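Lem22 (Legionella pneumophila subsp. pneumophila ATCC 43290, PDB 5WD9) is a Legionella effector of unestablished biochemical activity, folded as a compact three-helix unit and probably acting through binding to other proteins. Local coordinates at residues L70-E73 with M74-L77; D79-R82 with D83-Q87. All blocks are in the same frame, centred on the assembly; numbering follows the deposited sequence.

Interaction 1: residues L70-E73 with M74-L77; sequences LYEE and MLEL
Leu75 lies over one face of the Tyr71 ring, one helical turn further on. Its CG sits 4.0 Å above the ring plane, nearer the ring's outer edge than its middle, and its CD1 makes an off-centre CH-pi contact, 4.1 Å from the ring centroid and 30° off the normal. The second methyl, CD2, reaches the CE1 and OH side of the same ring. Met74 approaches the tyrosine obliquely: in the conformer described, one of two, bends at chi2 and chi3 fold its chain back so that CE lies 3.5 Å from Tyr71 CD1. With chi1 at 172° the ring leaves CB on the side of its own carbonyl, and its far end comes close to Met74 and Leu75. Aliphatic parts also meet where Glu73 and Leu77 run side by side in the same direction, Glu73 CG 3.8 Å from Leu77 CD1. Beneath the side chains run i to i+4 backbone bonds, the straightest from Leu77 N to Glu73 O (3.0 Å, 171°). The carboxylates form salt bridges outside the contact, Glu73 with Lys23 and Glu72 with Arg68. Leu70 and Leu77 touch Ile19 of helix 4-24, while Met74 packs on Ala38 and His39 of helix 28-52, whose His42 stacks on the Tyr71 ring.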
ATOM      1  N   LEU A  70       5.581  -2.860   2.334  1.00  6.71           N
ATOM      2  CA  LEU A  70       4.598  -1.829   2.646  1.00  6.26           C
ATOM      3  C   LEU A  70       3.199  -2.418   2.742  1.00  6.47           C
ATOM      4  O   LEU A  70       2.397  -1.998   3.584  1.00  6.87           O
ATOM      5  CB  LEU A  70       4.647  -0.744   1.582  1.00  6.71           C
ATOM      6  CG  LEU A  70       5.950   0.045   1.579  1.00  5.91           C
ATOM      7  CD1 LEU A  70       6.078   0.822   0.281  1.00  7.39           C
ATOM      8  CD2 LEU A  70       6.012   0.979   2.783  1.00 10.72           C
ATOM      9  N   TYR A  71       2.876  -3.375   1.870  1.00  5.58           N
ATOM     10  CA  TYR A  71       1.572  -4.026   1.925  1.00  6.86           C
ATOM     11  C   TYR A  71       1.368  -4.724   3.259  1.00  7.09           C
ATOM     12  O   TYR A  71       0.305  -4.604   3.881  1.00  6.55           O
ATOM     13  CB  TYR A  71       1.455  -5.001   0.755  1.00  6.50           C
ATOM     14  CG  TYR A  71       0.240  -5.883   0.779  1.00  6.57           C
ATOM     15  CD1 TYR A  71      -1.037  -5.364   0.593  1.00  8.04           C
ATOM     16  CD2 TYR A  71       0.362  -7.243   0.990  1.00  9.05           C
ATOM     17  CE1 TYR A  71      -2.149  -6.182   0.621  1.00  7.59           C
ATOM     18  CE2 TYR A  71      -0.738  -8.066   1.010  1.00 11.32           C
ATOM     19  CZ  TYR A  71      -1.986  -7.526   0.829  1.00  9.43           C
ATOM     20  OH  TYR A  71      -3.071  -8.377   0.871  1.00 12.35           O
ATOM     21  N   GLU A  72       2.377  -5.476   3.716  1.00  6.25           N
ATOM     22  CA  GLU A  72       2.252  -6.183   4.984  1.00  7.12           C
ATOM     23  C   GLU A  72       2.101  -5.211   6.142  1.00  7.58           C
ATOM     24  O   GLU A  72       1.283  -5.426   7.039  1.00  8.70           O
ATOM     25  CB  GLU A  72       3.470  -7.084   5.198  1.00  9.09           C
ATOM     26  CG  GLU A  72       3.501  -8.277   4.267  1.00 12.33           C
ATOM     27  CD  GLU A  72       2.480  -9.323   4.652  1.00 32.83           C
ATOM     28  OE1 GLU A  72       2.122  -9.396   5.848  1.00 39.42           O
ATOM     29  OE2 GLU A  72       2.033 -10.072   3.761  1.00 40.24           O
ATOM     30  N   GLU A  73       2.866  -4.119   6.130  1.00  7.56           N
ATOM     31  CA  GLU A  73       2.715  -3.120   7.181  1.00  8.48           C
ATOM     32  C   GLU A  73       1.314  -2.514   7.143  1.00  7.92           C
ATOM     33  O   GLU A  73       0.677  -2.313   8.189  1.00  8.21           O
ATOM     34  CB  GLU A  73       3.770  -2.031   6.997  1.00  9.44           C
ATOM     35  CG  GLU A  73       3.694  -0.963   8.088  1.00  9.55           C
ATOM     36  CD  GLU A  73       4.666   0.178   7.881  1.00 13.80           C
ATOM     37  OE1 GLU A  73       5.213   0.325   6.772  1.00 14.50           O
ATOM     38  OE2 GLU A  73       4.862   0.943   8.850  1.00 18.13           O
ATOM     39  N   MET A  74       0.829  -2.208   5.941  1.00  7.89           N
ATOM     40  CA  MET A  74      -0.506  -1.640   5.792  0.66  6.57           C
ATOM     41  C   MET A  74      -1.569  -2.568   6.358  1.00  7.46           C
ATOM     42  O   MET A  74      -2.506  -2.116   7.025  1.00  6.36           O
ATOM     43  CB  MET A  74      -0.779  -1.360   4.314  0.66  8.79           C
ATOM     44  CG  MET A  74      -2.162  -0.789   4.024  0.66  8.42           C
ATOM     45  SD  MET A  74      -3.442  -2.033   3.762  0.66  8.92           S
ATOM     46  CE  MET A  74      -2.817  -2.841   2.284  0.66 10.48           C
ATOM     47  N   LEU A  75      -1.446  -3.875   6.095  1.00  6.17           N
ATOM     48  CA  LEU A  75      -2.445  -4.817   6.589  1.00  6.78           C
ATOM     49  C   LEU A  75      -2.539  -4.761   8.104  1.00  7.34           C
ATOM     50  O   LEU A  75      -3.639  -4.733   8.664  1.00  7.78           O
ATOM     51  CB  LEU A  75      -2.104  -6.233   6.135  1.00  9.42           C
ATOM     52  CG  LEU A  75      -2.308  -6.609   4.675  1.00  9.18           C
ATOM     53  CD1 LEU A  75      -1.932  -8.072   4.521  1.00 13.23           C
ATOM     54  CD2 LEU A  75      -3.727  -6.325   4.229  1.00 11.43           C
ATOM     55  N   GLU A  76      -1.395  -4.713   8.787  1.00  7.28           N
ATOM     56  CA  GLU A  76      -1.457  -4.667  10.240  0.51  9.15           C
ATOM     57  C   GLU A  76      -1.978  -3.329  10.744  1.00  8.12           C
ATOM     58  O   GLU A  76      -2.799  -3.296  11.663  1.00  9.67           O
ATOM     59  CB  GLU A  76      -0.119  -5.004  10.883  0.51 11.32           C
ATOM     60  CG  GLU A  76      -0.249  -4.953  12.391  0.51 11.50           C
ATOM     61  CD  GLU A  76       0.820  -5.721  13.113  0.51 19.01           C
ATOM     62  OE1 GLU A  76       1.815  -6.101  12.466  0.51 22.35           O
ATOM     63  OE2 GLU A  76       0.653  -5.943  14.331  0.51 18.47           O
ATOM     64  N   LEU A  77      -1.531  -2.214  10.161  1.00  7.43           N
ATOM     65  CA  LEU A  77      -2.032  -0.923  10.614  1.00  8.21           C
ATOM     66  C   LEU A  77      -3.526  -0.785  10.362  1.00  7.32           C
ATOM     67  O   LEU A  77      -4.258  -0.253  11.205  1.00  7.90           O
ATOM     68  CB  LEU A  77      -1.294   0.218   9.924  1.00  8.19           C
ATOM     69  CG  LEU A  77       0.199   0.321  10.216  1.00 10.14           C
ATOM     70  CD1 LEU A  77       0.840   1.283   9.235  1.00 10.80           C
ATOM     71  CD2 LEU A  77       0.439   0.798  11.624  1.00 13.38           C
TER

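Interaction 2: residues D79-R82 with D83-Q87; sequences DKCR and DQIQQ
Asp83 is tied to Asp79 and Lys80, one turn earlier, through two waters, one for each carboxylate oxygen. Water 2 donates to Asp83 OD2 at 2.6 Å and, in the lysine conformer described, one of two, accepts from Lys80 NZ at 3.0 Å, bridging opposite charges. Water 1 is placed to donate to Asp83 OD1 (2.6 Å) and Asp79 OD1 (3.2 Å), but acceptors outnumber its protons, so both bonds need not be made at once. The two carboxylates are close, OD2 of Asp79 to OD2 of Asp83 at 3.5 Å, with their planes turned 74° apart; the waters, and the lysine in this conformer, may ease the repulsion between them. With chi1 at -77°, Asp83 has its CG beside its own backbone N, which brings the carboxylate back over the Asp79 carbonyl. That carbonyl accepts the Asp83 N-H, one of the i to i+4 bonds of an alpha-helix, here the last turns of helix 58-87. Another runs from Ile85 N to Cys81 O (2.9 Å). The apolar side of the same turns carries Ile85, whose CD1 meets Cys81 SG at 4.0 Å. Cys81 also rests on Leu32 of helix 28-52, and Ile85 on Leu28. Arg82 lays its chain against Leu32 and ends in a salt bridge to Glu36.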
ATOM      1  N   ASP A  79      -5.766  -3.159  10.130  1.00  8.19           N
ATOM      2  CA  ASP A  79      -6.519  -4.014  11.029  1.00  9.12           C
ATOM      3  C   ASP A  79      -6.620  -3.380  12.408  1.00  9.12           C
ATOM      4  O   ASP A  79      -7.694  -3.356  13.014  1.00 10.32           O
ATOM      5  CB  ASP A  79      -5.819  -5.363  11.105  1.00  9.05           C
ATOM      6  CG  ASP A  79      -6.568  -6.357  11.924  1.00 17.39           C
ATOM      7  OD1 ASP A  79      -7.672  -6.745  11.485  1.00 18.47           O
ATOM      8  OD2 ASP A  79      -6.038  -6.781  12.969  1.00 18.60           O
ATOM      9  N   LYS A  80      -5.506  -2.856  12.920  1.00  9.67           N
ATOM     10  CA  LYS A  80      -5.539  -2.216  14.231  0.60 11.07           C
ATOM     11  C   LYS A  80      -6.462  -1.006  14.226  1.00 10.76           C
ATOM     12  O   LYS A  80      -7.247  -0.802  15.162  1.00 11.69           O
ATOM     13  CB  LYS A  80      -4.123  -1.804  14.640  0.60 14.70           C
ATOM     14  CG  LYS A  80      -3.158  -2.966  14.804  0.60 20.71           C
ATOM     15  CD  LYS A  80      -3.357  -3.667  16.126  0.60 28.50           C
ATOM     16  CE  LYS A  80      -2.969  -5.130  16.041  0.60 30.30           C
ATOM     17  NZ  LYS A  80      -3.370  -5.853  17.276  0.60 35.58           N
ATOM     18  N   CYS A  81      -6.387  -0.185  13.179  1.00  9.78           N
ATOM     19  CA  CYS A  81      -7.249   0.980  13.082  1.00 11.57           C
ATOM     20  C   CYS A  81      -8.723   0.587  13.069  1.00 10.81           C
ATOM     21  O   CYS A  81      -9.527   1.126  13.834  1.00 11.39           O
ATOM     22  CB  CYS A  81      -6.885   1.732  11.813  1.00 10.24           C
ATOM     23  SG  CYS A  81      -7.753   3.275  11.637  1.00 13.10           S
ATOM     24  N   ARG A  82      -9.096  -0.357  12.203  1.00 11.20           N
ATOM     25  CA  ARG A  82     -10.498  -0.763  12.117  1.00 11.89           C
ATOM     26  C   ARG A  82     -10.972  -1.401  13.418  1.00 12.33           C
ATOM     27  O   ARG A  82     -12.120  -1.193  13.836  1.00 12.58           O
ATOM     28  CB  ARG A  82     -10.679  -1.734  10.949  1.00 12.62           C
ATOM     29  CG  ARG A  82     -10.680  -1.093   9.583  1.00 18.12           C
ATOM     30  CD  ARG A  82     -11.293  -2.028   8.554  1.00 27.68           C
ATOM     31  NE  ARG A  82     -11.458  -1.385   7.252  1.00 35.32           N
ATOM     32  CZ  ARG A  82     -12.485  -0.607   6.921  1.00 38.31           C
ATOM     33  NH1 ARG A  82     -13.452  -0.364   7.796  1.00 40.52           N
ATOM     34  NH2 ARG A  82     -12.545  -0.065   5.710  1.00 40.88           N
ATOM     35  N   ASP A  83     -10.105  -2.180  14.072  1.00 11.13           N
ATOM     36  CA  ASP A  83     -10.459  -2.771  15.363  1.00 10.88           C
ATOM     37  C   ASP A  83     -10.784  -1.690  16.377  1.00 11.82           C
ATOM     38  O   ASP A  83     -11.757  -1.802  17.130  1.00 14.89           O
ATOM     39  CB  ASP A  83      -9.300  -3.601  15.911  1.00 13.97           C
ATOM     40  CG  ASP A  83      -9.156  -4.946  15.246  1.00 17.69           C
ATOM     41  OD1 ASP A  83     -10.048  -5.360  14.482  1.00 17.20           O
ATOM     42  OD2 ASP A  83      -8.113  -5.576  15.488  1.00 19.42           O
ATOM     43  N   GLN A  84      -9.965  -0.637  16.418  1.00 15.90           N
ATOM     44  CA  GLN A  84     -10.175   0.450  17.365  1.00 16.58           C
ATOM     45  C   GLN A  84     -11.443   1.218  17.035  1.00 16.83           C
ATOM     46  O   GLN A  84     -12.185   1.613  17.939  1.00 17.59           O
ATOM     47  CB  GLN A  84      -8.970   1.385  17.324  1.00 17.73           C
ATOM     48  CG  GLN A  84      -7.742   0.855  18.020  1.00 25.21           C
ATOM     49  CD  GLN A  84      -6.782   1.962  18.385  1.00 36.90           C
ATOM     50  OE1 GLN A  84      -6.143   2.550  17.513  1.00 40.87           O
ATOM     51  NE2 GLN A  84      -6.689   2.268  19.675  1.00 39.70           N
ATOM     52  N   ILE A  85     -11.718   1.431  15.751  1.00 16.22           N
ATOM     53  CA  ILE A  85     -12.957   2.097  15.362  1.00 16.42           C
ATOM     54  C   ILE A  85     -14.160   1.286  15.825  1.00 16.92           C
ATOM     55  O   ILE A  85     -15.115   1.824  16.399  1.00 17.58           O
ATOM     56  CB  ILE A  85     -12.973   2.338  13.843  1.00 15.62           C
ATOM     57  CG1 ILE A  85     -11.951   3.419  13.484  1.00 16.63           C
ATOM     58  CG2 ILE A  85     -14.367   2.745  13.372  1.00 18.95           C
ATOM     59  CD1 ILE A  85     -11.760   3.613  11.988  1.00 19.35           C
ATOM     60  N   GLN A  86     -14.123  -0.029  15.597  1.00 16.74           N
ATOM     61  CA  GLN A  86     -15.222  -0.885  16.027  1.00 17.31           C
ATOM     62  C   GLN A  86     -15.356  -0.877  17.544  1.00 19.12           C
ATOM     63  O   GLN A  86     -16.464  -0.758  18.075  1.00 19.80           O
ATOM     64  CB  GLN A  86     -14.996  -2.306  15.500  1.00 22.98           C
ATOM     65  CG  GLN A  86     -16.106  -3.295  15.830  1.00 34.75           C
ATOM     66  CD  GLN A  86     -15.801  -4.700  15.336  1.00 41.99           C
ATOM     67  OE1 GLN A  86     -14.805  -5.309  15.731  1.00 47.64           O
ATOM     68  NE2 GLN A  86     -16.660  -5.219  14.465  1.00 37.55           N
ATOM     69  N   GLN A  87     -14.226  -0.968  18.251  1.00 19.13           N
ATOM     70  CA  GLN A  87     -14.234  -1.051  19.706  1.00 19.53           C
ATOM     71  C   GLN A  87     -14.852   0.193  20.333  1.00 19.59           C
ATOM     72  O   GLN A  87     -15.612   0.096  21.307  1.00 24.42           O
ATOM     73  CB  GLN A  87     -12.797  -1.236  20.191  1.00 22.23           C
ATOM     74  CG  GLN A  87     -12.585  -1.152  21.684  1.00 35.96           C
ATOM     75  CD  GLN A  87     -11.114  -1.214  22.042  1.00 43.14           C
ATOM     76  OE1 GLN A  87     -10.727  -0.980  23.186  1.00 51.46           O
ATOM     77  NE2 GLN A  87     -10.280  -1.518  21.052  1.00 40.91           N
TER
HETATM   78  O   HOH W   1     -10.366  -4.984  11.930  1.00 26.62           O
HETATM   79  O   HOH W   2      -6.159  -4.746  16.937  1.00 22.38           O

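Interactions 1 and 2 follow one another along helix 58-87, their centres about 14 Å apart, with a single residue between residues 70-77 and 79-87. They do not touch, and what joins them is the continuous helix backbone. Interaction 1, centred about 7 Å from the centre of the chain, faces both other helices; interaction 2, about 18 Å out, has its packing partners on helix 28-52. Moving toward the C-terminal end, those partners step back from His42, His39 and Ala38 to Leu32 and Leu28, as expected for antiparallel neighbours. The aromatic contact of interaction 1 has no counterpart in interaction 2, where one side of the helix keeps apolar packing and another carries water-bridged charges.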